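Local coordinates for conserved hypothetical protein TA1206 (Thermoplasma acidophilum, PDB 1QW2) that is of unknown function but belongs to the DUF1805 family and forms a four-chain assembly of subunits that combine a mixed beta sheet with short helices, at residues P31-K36 and M63-L68; K39-C44 and V55-V60; A59-G64 and V76-Q81; D70-K75 and D92-V97. All coordinates share one frame; numbering follows the deposited sequence.

Strand 32-36 opens contact 1, which closes on the loop 63-68 after 26 intervening residues. Contact 2 is nested inside the span so closed. It joins strand 41-43 to strand 59-61, with helix 49-54 between them. Contact 3 begins on the strand where contact 2 ends and adds strand 78-79 at one edge of the same sheet. Contact 4 follows contacts 1 and 2 in series but crosses contact 3, because the segments alternate along the chain: 59-64, 70-75, 76-81, 92-97. Contacts 2 and 3 build the sheet. Contact 1 ties the loop and the start of helix 68-73 to strand 32-36, and contact 4 joins the end of that helix to helix 94-97.

Contact 1. Residues P31-K36 and M63-L68; sequences PLLFIK and MGVKTL
The carbonyl oxygen of Lys66 is hydrogen-bonded to Lys24 NZ, and Leu33 packs on the same peptide link, between Lys66 and Thr67. Leu33 CD1 rests there 3.6 Å from Lys66 C. Leu33 carries most of the contact. Its CG stands between the backbone N and the carbonyl carbon (chi1 55°), which spreads both methyls against the 63-68 loop. CD1 of Leu33 also meets the side chain of Val65, 4.0 Å from CG2 of Val65. The other methyl, Leu33 CD2, packs 3.7 Å from Val65 O. The Pro31 ring is peripheral, with Pro31 CG 4.5 Å from Val65 O.

Strand 32-36 belongs to the mixed sheet, and the loop here leads into helix 68-73. Thr67 is the N-cap of that helix, and its OG1 is hydrogen-bonded to the backbone N of Asp70.

Farther along the strand, the side chains of Ile35 and Leu68 cross at about a right angle. Leu68 CG is anti to its backbone N (chi1 169°), and this swings the leucine end in toward the strand. The methyls Ile35 CD1 and Leu68 CD1 are 3.4 Å apart, which is tight. Phe22 touches both of these side chains, and Tyr2 of the third subunit packs on Leu68.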
loop_
_atom_site.group_PDB
_atom_site.type_symbol
_atom_site.label_atom_id
_atom_site.label_comp_id
_atom_site.label_asym_id
_atom_site.label_seq_id
_atom_site.Cartn_x
_atom_site.Cartn_y
_atom_site.Cartn_z
ATOM N N PRO A 31 -13.755 -8.997 -3.671
ATOM C CA PRO A 31 -12.588 -8.260 -3.179
ATOM C C PRO A 31 -12.381 -8.530 -1.693
ATOM O O PRO A 31 -13.262 -9.056 -1.018
ATOM C CB PRO A 31 -12.969 -6.809 -3.434
ATOM C CG PRO A 31 -14.449 -6.821 -3.164
ATOM C CD PRO A 31 -14.908 -8.097 -3.858
ATOM N N LEU A 32 -11.204 -8.175 -1.194
ATOM C CA LEU A 32 -10.897 -8.331 0.216
ATOM C C LEU A 32 -10.896 -6.927 0.793
ATOM O O LEU A 32 -10.282 -6.024 0.232
ATOM C CB LEU A 32 -9.512 -8.962 0.403
ATOM C CG LEU A 32 -8.948 -9.048 1.831
ATOM C CD1 LEU A 32 -7.748 -9.981 1.836
ATOM C CD2 LEU A 32 -8.545 -7.675 2.341
ATOM N N LEU A 33 -11.608 -6.724 1.893
ATOM C CA LEU A 33 -11.597 -5.418 2.519
ATOM C C LEU A 33 -11.784 -5.533 4.014
ATOM O O LEU A 33 -12.485 -6.420 4.503
ATOM C CB LEU A 33 -12.657 -4.485 1.914
ATOM C CG LEU A 33 -14.132 -4.864 1.853
ATOM C CD1 LEU A 33 -14.936 -3.632 1.430
ATOM C CD2 LEU A 33 -14.339 -6.009 0.866
ATOM N N PHE A 34 -11.106 -4.649 4.733
ATOM C CA PHE A 34 -11.198 -4.617 6.178
ATOM C C PHE A 34 -10.966 -3.210 6.702
ATOM O O PHE A 34 -10.478 -2.335 5.983
ATOM C CB PHE A 34 -10.190 -5.606 6.813
ATOM C CG PHE A 34 -8.733 -5.237 6.627
ATOM C CD1 PHE A 34 -8.151 -4.208 7.369
ATOM C CD2 PHE A 34 -7.931 -5.957 5.751
ATOM C CE1 PHE A 34 -6.789 -3.906 7.241
ATOM C CE2 PHE A 34 -6.566 -5.664 5.615
ATOM C CZ PHE A 34 -5.998 -4.639 6.361
ATOM N N ILE A 35 -11.379 -2.995 7.945
ATOM C CA ILE A 35 -11.192 -1.733 8.641
ATOM C C ILE A 35 -10.523 -2.143 9.944
ATOM O O ILE A 35 -11.063 -2.959 10.692
ATOM C CB ILE A 35 -12.520 -1.034 8.968
ATOM C CG1 ILE A 35 -13.269 -0.700 7.680
ATOM C CG2 ILE A 35 -12.243 0.244 9.769
ATOM C CD1 ILE A 35 -14.641 -0.094 7.912
ATOM N N LYS A 36 -9.351 -1.588 10.216
ATOM C CA LYS A 36 -8.634 -1.951 11.427
ATOM C C LYS A 36 -8.364 -0.784 12.359
ATOM O O LYS A 36 -7.926 0.283 11.932
ATOM C CB LYS A 36 -7.322 -2.644 11.052
ATOM C CG LYS A 36 -6.494 -3.136 12.234
ATOM C CD LYS A 36 -5.404 -2.140 12.598
ATOM C CE LYS A 36 -4.556 -2.655 13.755
ATOM N NZ LYS A 36 -3.316 -1.848 13.940
HETATM N N MSE A 63 -20.835 -9.207 5.625
HETATM C CA MSE A 63 -20.903 -9.832 4.310
HETATM C C MSE A 63 -21.560 -8.945 3.258
HETATM O O MSE A 63 -22.254 -7.982 3.586
HETATM C CB MSE A 63 -21.660 -11.164 4.401
HETATM C CG MSE A 63 -21.045 -12.178 5.365
HETATM SE SE MSE A 63 -21.964 -13.891 5.369
HETATM C CE MSE A 63 -23.639 -13.329 6.136
ATOM N N GLY A 64 -21.320 -9.282 1.993
ATOM C CA GLY A 64 -21.894 -8.539 0.883
ATOM C C GLY A 64 -21.434 -7.101 0.759
ATOM O O GLY A 64 -22.188 -6.240 0.302
ATOM N N VAL A 65 -20.193 -6.837 1.154
ATOM C CA VAL A 65 -19.644 -5.489 1.088
ATOM C C VAL A 65 -18.575 -5.352 0.010
ATOM O O VAL A 65 -17.827 -6.292 -0.262
ATOM C CB VAL A 65 -19.027 -5.074 2.440
ATOM C CG1 VAL A 65 -20.085 -5.117 3.525
ATOM C CG2 VAL A 65 -17.864 -5.989 2.786
ATOM N N LYS A 66 -18.512 -4.172 -0.598
ATOM C CA LYS A 66 -17.537 -3.902 -1.645
ATOM C C LYS A 66 -16.833 -2.570 -1.411
ATOM O O LYS A 66 -15.781 -2.310 -1.991
ATOM C CB LYS A 66 -18.228 -3.891 -3.014
ATOM C CG LYS A 66 -18.921 -5.202 -3.353
ATOM C CD LYS A 66 -19.680 -5.122 -4.670
ATOM C CE LYS A 66 -20.403 -6.429 -4.964
ATOM N NZ LYS A 66 -21.228 -6.355 -6.203
ATOM N N THR A 67 -17.407 -1.735 -0.549
ATOM C CA THR A 67 -16.830 -0.425 -0.255
ATOM C C THR A 67 -16.833 -0.120 1.237
ATOM O O THR A 67 -17.477 -0.816 2.024
ATOM C CB THR A 67 -17.620 0.698 -0.949
ATOM O OG1 THR A 67 -18.886 0.855 -0.294
ATOM C CG2 THR A 67 -17.852 0.362 -2.417
ATOM N N LEU A 68 -16.111 0.929 1.616
ATOM C CA LEU A 68 -16.044 1.349 3.009
ATOM C C LEU A 68 -17.449 1.696 3.492
ATOM O O LEU A 68 -17.847 1.321 4.595
ATOM C CB LEU A 68 -15.138 2.573 3.147
ATOM C CG LEU A 68 -15.171 3.296 4.495
ATOM C CD1 LEU A 68 -14.726 2.356 5.605
ATOM C CD2 LEU A 68 -14.272 4.518 4.432
#

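Contact 2. Residues K39-C44 and V55-V60; sequences KGYAMC and VGDIAV
Tyr41 pairs with Ala59, and Ala42 with Val60, as parallel neighbours in a beta-alpha-beta unit made of strand 41-43, helix 49-54 and strand 59-61. Three backbone bonds join the strands. Tyr41 N donates to Ile58 O at 3.1 Å. Tyr41 O accepts from Val60 N at 3.0 Å, and Val60 O accepts from Met43 N at the same length. Before the strands pair, a water links the two segments: it donates to Lys39 O and accepts from Ile58 N.

The tyrosine hydroxyl is also satisfied. Tyr41 OH donates to Asp57 OD2 at 2.6 Å, meeting the anti side of the carboxylate 24° out of its plane. Ring and carboxylate planes are 77° apart. The hydroxyl is hydrogen-bonded to Ser52 OG of the connecting helix as well. Asp57 has further partners on the second subunit, with OD2 bonded to Tyr46 OH and OD1 to the backbone N of Asn29. Ala59 CB lies over one ring face of Tyr41 in a CH-pi contact, 3.8 Å from the centroid.

A phenylalanine at Tyr41 could keep that face contact but would probably leave Asp57 OD2 and Ser52 OG each without one partner.

The helix ends in a Schellman motif with Gly56 as the C-prime residue. Gly40 CA sits 3.1 Å from Ile58 O, where a side chain would clash. On the opposite face of the sheet from Tyr41 and Ala59, Ala42 CB and Val60 CG2 press together at 3.3 Å.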
loop_
_atom_site.group_PDB
_atom_site.type_symbol
_atom_site.label_atom_id
_atom_site.label_comp_id
_atom_site.label_asym_id
_atom_site.label_seq_id
_atom_site.Cartn_x
_atom_site.Cartn_y
_atom_site.Cartn_z
ATOM N N LYS A 39 -7.582 -1.599 18.574
ATOM C CA LYS A 39 -8.038 -2.696 19.426
ATOM C C LYS A 39 -8.609 -3.906 18.689
ATOM O O LYS A 39 -8.558 -5.027 19.196
ATOM C CB LYS A 39 -9.086 -2.180 20.415
ATOM C CG LYS A 39 -8.603 -1.037 21.291
ATOM C CD LYS A 39 -9.701 -0.570 22.227
ATOM C CE LYS A 39 -9.262 0.640 23.034
ATOM N NZ LYS A 39 -10.322 1.093 23.976
ATOM N N GLY A 40 -9.167 -3.681 17.505
ATOM C CA GLY A 40 -9.746 -4.784 16.759
ATOM C C GLY A 40 -9.988 -4.427 15.307
ATOM O O GLY A 40 -9.585 -3.360 14.846
ATOM N N TYR A 41 -10.664 -5.313 14.585
ATOM C CA TYR A 41 -10.922 -5.079 13.175
ATOM C C TYR A 41 -12.245 -5.663 12.698
ATOM O O TYR A 41 -12.861 -6.498 13.371
ATOM C CB TYR A 41 -9.774 -5.683 12.354
ATOM C CG TYR A 41 -9.602 -7.171 12.586
ATOM C CD1 TYR A 41 -10.329 -8.106 11.848
ATOM C CD2 TYR A 41 -8.753 -7.645 13.590
ATOM C CE1 TYR A 41 -10.218 -9.476 12.107
ATOM C CE2 TYR A 41 -8.636 -9.010 13.854
ATOM C CZ TYR A 41 -9.370 -9.918 13.111
ATOM O OH TYR A 41 -9.263 -11.262 13.367
ATOM N N ALA A 42 -12.683 -5.186 11.537
ATOM C CA ALA A 42 -13.897 -5.663 10.885
ATOM C C ALA A 42 -13.431 -6.096 9.504
ATOM O O ALA A 42 -12.636 -5.404 8.871
ATOM C CB ALA A 42 -14.918 -4.546 10.757
HETATM N N MSE A 43 -13.907 -7.240 9.034
HETATM C CA MSE A 43 -13.497 -7.711 7.721
HETATM C C MSE A 43 -14.677 -8.318 6.977
HETATM O O MSE A 43 -15.670 -8.721 7.589
HETATM C CB MSE A 43 -12.363 -8.738 7.855
HETATM C CG MSE A 43 -11.743 -9.172 6.536
HETATM SE SE MSE A 43 -10.127 -10.225 6.816
HETATM C CE MSE A 43 -10.330 -11.464 5.374
ATOM N N CYS A 44 -14.553 -8.355 5.655
ATOM C CA CYS A 44 -15.572 -8.907 4.772
ATOM C C CYS A 44 -15.710 -10.416 4.965
ATOM O O CYS A 44 -15.062 -11.006 5.830
ATOM C CB CYS A 44 -15.208 -8.612 3.315
ATOM S SG CYS A 44 -13.681 -9.424 2.781
ATOM N N VAL A 55 -7.093 -16.992 18.097
ATOM C CA VAL A 55 -6.026 -16.113 18.560
ATOM C C VAL A 55 -6.458 -14.990 19.501
ATOM O O VAL A 55 -5.650 -14.133 19.868
ATOM C CB VAL A 55 -5.229 -15.526 17.362
ATOM C CG1 VAL A 55 -4.665 -16.664 16.520
ATOM C CG2 VAL A 55 -6.114 -14.618 16.513
ATOM N N GLY A 56 -7.731 -14.998 19.889
ATOM C CA GLY A 56 -8.238 -14.001 20.820
ATOM C C GLY A 56 -8.435 -12.580 20.327
ATOM O O GLY A 56 -8.311 -11.629 21.100
ATOM N N ASP A 57 -8.760 -12.423 19.049
ATOM C CA ASP A 57 -8.974 -11.095 18.483
ATOM C C ASP A 57 -10.335 -10.506 18.812
ATOM O O ASP A 57 -11.282 -11.227 19.120
ATOM C CB ASP A 57 -8.918 -11.124 16.950
ATOM C CG ASP A 57 -7.553 -11.448 16.403
ATOM O OD1 ASP A 57 -6.552 -11.263 17.118
ATOM O OD2 ASP A 57 -7.492 -11.873 15.227
ATOM N N ILE A 58 -10.413 -9.181 18.742
ATOM C CA ILE A 58 -11.677 -8.480 18.885
ATOM C C ILE A 58 -11.951 -8.305 17.391
ATOM O O ILE A 58 -11.306 -7.490 16.721
ATOM C CB ILE A 58 -11.520 -7.093 19.546
ATOM C CG1 ILE A 58 -11.288 -7.254 21.048
ATOM C CG2 ILE A 58 -12.769 -6.250 19.280
ATOM C CD1 ILE A 58 -11.112 -5.936 21.789
ATOM N N ALA A 59 -12.882 -9.085 16.860
ATOM C CA ALA A 59 -13.166 -9.023 15.435
ATOM C C ALA A 59 -14.628 -9.182 15.076
ATOM O O ALA A 59 -15.388 -9.845 15.779
ATOM C CB ALA A 59 -12.361 -10.095 14.719
ATOM N N VAL A 60 -15.017 -8.557 13.971
ATOM C CA VAL A 60 -16.376 -8.679 13.471
ATOM C C VAL A 60 -16.304 -8.997 11.983
ATOM O O VAL A 60 -15.405 -8.538 11.267
ATOM C CB VAL A 60 -17.210 -7.394 13.695
ATOM C CG1 VAL A 60 -17.493 -7.212 15.183
ATOM C CG2 VAL A 60 -16.484 -6.198 13.141
HETATM O O HOH W 1 -7.802 -7.780 18.505
#

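Contact 3. Residues A59-G64 and V76-Q81; sequences AVRVMG and VVEASQ
Arg61 runs out straight: chi1 of 179° puts CG trans to the backbone N, and the chain stays extended to NE. Glu78 is turned at chi1 (-76°) with CG beside its own N. Both leave the same face of the strand pair, and these torsions keep them side by side, pointing the same way. Arg61 NH1 and Glu78 OE1 form a salt bridge at 3.0 Å, but the hydrogen bond in it is weak and bent (121°). Arg61 NH2 has a further partner in Gly45 O. A leucine in place of Arg61 would probably leave the Glu78 carboxylate without its positive mate.

The strands are antiparallel, with Arg61 and Glu78 a hydrogen-bonded pair: Arg61 N donates to Glu78 O at 2.9 Å. Opposite Arg61 the other strand carries one extra residue, a classic beta bulge formed by Val77 and Glu78. Arg61 O accepts from Val77 N at 2.8 Å and more weakly from Glu78 N. Met63 CE fits closely against both Val77 methyls. Ser80 N donates to Ala59 O, and Ser80 OG accepts from Ala59 N. That hydroxyl is also bonded to Asp57 O and caps Ala83 N of helix 81-85.

Strand 59-61 lies between strands 41-43 and 78-79, and helix 49-54 touches Ala59, Glu78 and Ser80.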
loop_
_atom_site.group_PDB
_atom_site.type_symbol
_atom_site.label_atom_id
_atom_site.label_comp_id
_atom_site.label_asym_id
_atom_site.label_seq_id
_atom_site.Cartn_x
_atom_site.Cartn_y
_atom_site.Cartn_z
ATOM N N ALA A 59 -12.882 -9.085 16.860
ATOM C CA ALA A 59 -13.166 -9.023 15.435
ATOM C C ALA A 59 -14.628 -9.182 15.076
ATOM O O ALA A 59 -15.388 -9.845 15.779
ATOM C CB ALA A 59 -12.361 -10.095 14.719
ATOM N N VAL A 60 -15.017 -8.557 13.971
ATOM C CA VAL A 60 -16.376 -8.679 13.471
ATOM C C VAL A 60 -16.304 -8.997 11.983
ATOM O O VAL A 60 -15.405 -8.538 11.267
ATOM C CB VAL A 60 -17.210 -7.394 13.695
ATOM C CG1 VAL A 60 -17.493 -7.212 15.183
ATOM C CG2 VAL A 60 -16.484 -6.198 13.141
ATOM N N ARG A 61 -17.253 -9.801 11.528
ATOM C CA ARG A 61 -17.318 -10.210 10.137
ATOM C C ARG A 61 -18.617 -9.685 9.541
ATOM O O ARG A 61 -19.677 -9.814 10.153
ATOM C CB ARG A 61 -17.271 -11.741 10.067
ATOM C CG ARG A 61 -17.362 -12.340 8.673
ATOM C CD ARG A 61 -17.024 -13.829 8.708
ATOM N NE ARG A 61 -17.201 -14.457 7.404
ATOM C CZ ARG A 61 -18.319 -15.054 7.005
ATOM N NH1 ARG A 61 -19.366 -15.118 7.819
ATOM N NH2 ARG A 61 -18.400 -15.563 5.783
ATOM N N VAL A 62 -18.523 -9.053 8.374
ATOM C CA VAL A 62 -19.701 -8.536 7.675
ATOM C C VAL A 62 -19.689 -9.183 6.297
ATOM O O VAL A 62 -18.647 -9.661 5.844
ATOM C CB VAL A 62 -19.670 -6.991 7.531
ATOM C CG1 VAL A 62 -19.781 -6.342 8.901
ATOM C CG2 VAL A 62 -18.396 -6.545 6.836
HETATM N N MSE A 63 -20.835 -9.207 5.625
HETATM C CA MSE A 63 -20.903 -9.832 4.310
HETATM C C MSE A 63 -21.560 -8.945 3.258
HETATM O O MSE A 63 -22.254 -7.982 3.586
HETATM C CB MSE A 63 -21.660 -11.164 4.401
HETATM C CG MSE A 63 -21.045 -12.178 5.365
HETATM SE SE MSE A 63 -21.964 -13.891 5.369
HETATM C CE MSE A 63 -23.639 -13.329 6.136
ATOM N N GLY A 64 -21.320 -9.282 1.993
ATOM C CA GLY A 64 -21.894 -8.539 0.883
ATOM C C GLY A 64 -21.434 -7.101 0.759
ATOM O O GLY A 64 -22.188 -6.240 0.302
ATOM N N VAL A 76 -23.228 -6.672 11.612
ATOM C CA VAL A 76 -22.280 -7.683 12.048
ATOM C C VAL A 76 -22.941 -9.047 11.905
ATOM O O VAL A 76 -24.029 -9.261 12.435
ATOM C CB VAL A 76 -21.896 -7.467 13.525
ATOM C CG1 VAL A 76 -21.090 -8.653 14.043
ATOM C CG2 VAL A 76 -21.102 -6.180 13.666
ATOM N N VAL A 77 -22.299 -9.960 11.180
ATOM C CA VAL A 77 -22.851 -11.302 11.004
ATOM C C VAL A 77 -22.289 -12.233 12.072
ATOM O O VAL A 77 -22.989 -13.106 12.598
ATOM C CB VAL A 77 -22.522 -11.856 9.602
ATOM C CG1 VAL A 77 -23.058 -13.274 9.458
ATOM C CG2 VAL A 77 -23.132 -10.948 8.540
ATOM N N GLU A 78 -21.016 -12.032 12.393
ATOM C CA GLU A 78 -20.337 -12.810 13.415
ATOM C C GLU A 78 -19.460 -11.875 14.234
ATOM O O GLU A 78 -18.837 -10.965 13.693
ATOM C CB GLU A 78 -19.457 -13.889 12.791
ATOM C CG GLU A 78 -20.197 -15.085 12.249
ATOM C CD GLU A 78 -19.243 -16.140 11.740
ATOM O OE1 GLU A 78 -18.786 -16.020 10.586
ATOM O OE2 GLU A 78 -18.935 -17.078 12.505
ATOM N N ALA A 79 -19.427 -12.099 15.540
ATOM C CA ALA A 79 -18.611 -11.297 16.441
ATOM C C ALA A 79 -17.735 -12.254 17.237
ATOM O O ALA A 79 -18.211 -13.290 17.708
ATOM C CB ALA A 79 -19.502 -10.497 17.391
ATOM N N SER A 80 -16.458 -11.922 17.388
ATOM C CA SER A 80 -15.561 -12.795 18.137
ATOM C C SER A 80 -15.945 -12.779 19.606
ATOM O O SER A 80 -16.695 -11.912 20.059
ATOM C CB SER A 80 -14.108 -12.342 17.992
ATOM O OG SER A 80 -13.881 -11.137 18.700
ATOM N N GLN A 81 -15.417 -13.739 20.353
ATOM C CA GLN A 81 -15.715 -13.815 21.774
ATOM C C GLN A 81 -15.258 -12.548 22.496
ATOM O O GLN A 81 -15.987 -12.013 23.333
ATOM C CB GLN A 81 -15.049 -15.047 22.378
ATOM C CG GLN A 81 -15.532 -16.344 21.753
ATOM C CD GLN A 81 -14.875 -17.565 22.351
ATOM O OE1 GLN A 81 -15.471 -18.266 23.171
ATOM N NE2 GLN A 81 -13.638 -17.823 21.951
#

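Contact 4. Residues D70-K75 and D92-V97; sequences DMLSAK and DVLRNV
Helix 68-73 ends here against the start of the short, weakly bonded helix 94-97, and a single backbone bridge pairs Lys75 with Val93 just beside it. Two backbone bonds hold the junction. Leu94 N donates to Ala74 O at 2.9 Å. Arg95 N donates to Leu72 O, also at 2.9 Å. The same Leu72 oxygen is packed by carbon: Arg95 CB lies 3.2 Å from Leu72 O, and Val93 CG1 approaches it as well.

Leu94 and Leu72 supply most of the apolar surface. With CG anti to the backbone N (chi1 -175°), Leu94 reaches across to the last helical turn, where its CD2 is 3.2 Å from Met71 O. The side chain of Leu72 lies farther off, its CD2 4.5 Å from Leu94 CD2. On the outer side, the Lys75 chain crosses Val93 obliquely, and NZ of Lys75 ends 3.7 Å from CG2 of Val93. A close CA-H...O contact joins Lys75 CA to Asp92 O.

Arg95 NH2 is hydrogen-bonded to Asn1 O of the third subunit, and Tyr2 of that subunit packs on Leu72. Met71 also packs on Leu33 and Ile35 of strand 32-36. The C-terminal end of one helix is thus joined by two backbone bonds to the start of a second short helix, and through Met71 and Leu94 both pack on Ala42 of the mixed sheet.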
loop_
_atom_site.group_PDB
_atom_site.type_symbol
_atom_site.label_atom_id
_atom_site.label_comp_id
_atom_site.label_asym_id
_atom_site.label_seq_id
_atom_site.Cartn_x
_atom_site.Cartn_y
_atom_site.Cartn_z
ATOM N N ASP A 70 -20.285 0.552 2.425
ATOM C CA ASP A 70 -21.059 -0.675 2.596
ATOM C C ASP A 70 -20.746 -1.315 3.944
ATOM O O ASP A 70 -21.647 -1.768 4.652
ATOM C CB ASP A 70 -20.749 -1.685 1.487
ATOM C CG ASP A 70 -21.295 -1.263 0.138
ATOM O OD1 ASP A 70 -22.444 -0.780 0.085
ATOM O OD2 ASP A 70 -20.580 -1.432 -0.870
HETATM N N MSE A 71 -19.464 -1.351 4.296
HETATM C CA MSE A 71 -19.047 -1.945 5.561
HETATM C C MSE A 71 -19.636 -1.236 6.771
HETATM O O MSE A 71 -20.155 -1.878 7.681
HETATM C CB MSE A 71 -17.523 -1.941 5.688
HETATM C CG MSE A 71 -16.818 -2.963 4.830
HETATM SE SE MSE A 71 -14.969 -3.125 5.367
HETATM C CE MSE A 71 -15.195 -4.262 6.888
ATOM N N LEU A 72 -19.546 0.090 6.783
ATOM C CA LEU A 72 -20.060 0.869 7.902
ATOM C C LEU A 72 -21.568 0.729 8.083
ATOM O O LEU A 72 -22.076 0.828 9.202
ATOM C CB LEU A 72 -19.692 2.344 7.719
ATOM C CG LEU A 72 -18.191 2.643 7.764
ATOM C CD1 LEU A 72 -17.952 4.111 7.443
ATOM C CD2 LEU A 72 -17.639 2.294 9.139
ATOM N N SER A 73 -22.278 0.491 6.986
ATOM C CA SER A 73 -23.729 0.342 7.034
ATOM C C SER A 73 -24.156 -1.117 7.149
ATOM O O SER A 73 -25.342 -1.412 7.302
ATOM C CB SER A 73 -24.366 0.959 5.785
ATOM O OG SER A 73 -24.077 2.342 5.698
ATOM N N ALA A 74 -23.190 -2.028 7.088
ATOM C CA ALA A 74 -23.486 -3.453 7.175
ATOM C C ALA A 74 -23.683 -3.923 8.608
ATOM O O ALA A 74 -23.142 -3.342 9.549
ATOM C CB ALA A 74 -22.371 -4.258 6.520
ATOM N N LYS A 75 -24.469 -4.981 8.768
ATOM C CA LYS A 75 -24.716 -5.534 10.090
ATOM C C LYS A 75 -23.717 -6.645 10.379
ATOM O O LYS A 75 -23.383 -7.444 9.499
ATOM C CB LYS A 75 -26.143 -6.080 10.185
ATOM C CG LYS A 75 -27.214 -5.029 9.959
ATOM C CD LYS A 75 -28.601 -5.619 10.120
ATOM C CE LYS A 75 -29.673 -4.583 9.814
ATOM N NZ LYS A 75 -29.545 -3.381 10.687
ATOM N N ASP A 92 -25.655 -5.906 15.122
ATOM C CA ASP A 92 -25.253 -4.511 15.280
ATOM C C ASP A 92 -24.756 -3.930 13.961
ATOM O O ASP A 92 -24.102 -4.618 13.177
ATOM C CB ASP A 92 -24.126 -4.371 16.313
ATOM C CG ASP A 92 -24.594 -4.608 17.733
ATOM O OD1 ASP A 92 -25.800 -4.435 18.001
ATOM O OD2 ASP A 92 -23.746 -4.947 18.587
ATOM N N VAL A 93 -25.072 -2.663 13.713
ATOM C CA VAL A 93 -24.605 -1.996 12.504
ATOM C C VAL A 93 -23.176 -1.569 12.832
ATOM O O VAL A 93 -22.933 -0.940 13.861
ATOM C CB VAL A 93 -25.455 -0.752 12.176
ATOM C CG1 VAL A 93 -24.914 -0.067 10.925
ATOM C CG2 VAL A 93 -26.910 -1.160 11.980
ATOM N N LEU A 94 -22.230 -1.916 11.964
ATOM C CA LEU A 94 -20.826 -1.599 12.215
ATOM C C LEU A 94 -20.558 -0.164 12.666
ATOM O O LEU A 94 -19.821 0.061 13.624
ATOM C CB LEU A 94 -19.980 -1.920 10.976
ATOM C CG LEU A 94 -18.468 -1.751 11.146
ATOM C CD1 LEU A 94 -17.978 -2.622 12.293
ATOM C CD2 LEU A 94 -17.757 -2.127 9.852
ATOM N N ARG A 95 -21.153 0.806 11.982
ATOM C CA ARG A 95 -20.947 2.210 12.336
ATOM C C ARG A 95 -21.270 2.484 13.804
ATOM O O ARG A 95 -20.641 3.331 14.441
ATOM C CB ARG A 95 -21.817 3.105 11.448
ATOM C CG ARG A 95 -21.569 4.596 11.624
ATOM C CD ARG A 95 -20.187 4.995 11.121
ATOM N NE ARG A 95 -19.927 6.422 11.299
ATOM C CZ ARG A 95 -19.813 7.021 12.481
ATOM N NH1 ARG A 95 -19.933 6.318 13.600
ATOM N NH2 ARG A 95 -19.581 8.325 12.546
ATOM N N ASN A 96 -22.242 1.751 14.338
ATOM C CA ASN A 96 -22.672 1.927 15.720
ATOM C C ASN A 96 -21.757 1.297 16.770
ATOM O O ASN A 96 -21.903 1.568 17.963
ATOM C CB ASN A 96 -24.091 1.377 15.894
ATOM C CG ASN A 96 -25.128 2.161 15.106
ATOM O OD1 ASN A 96 -26.287 1.754 15.009
ATOM N ND2 ASN A 96 -24.718 3.294 14.545
ATOM N N VAL A 97 -20.815 0.462 16.341
ATOM C CA VAL A 97 -19.915 -0.180 17.293
ATOM C C VAL A 97 -18.441 -0.085 16.917
ATOM O O VAL A 97 -17.587 -0.617 17.623
ATOM C CB VAL A 97 -20.266 -1.674 17.476
ATOM C CG1 VAL A 97 -21.705 -1.814 17.963
ATOM C CG2 VAL A 97 -20.062 -2.425 16.167
#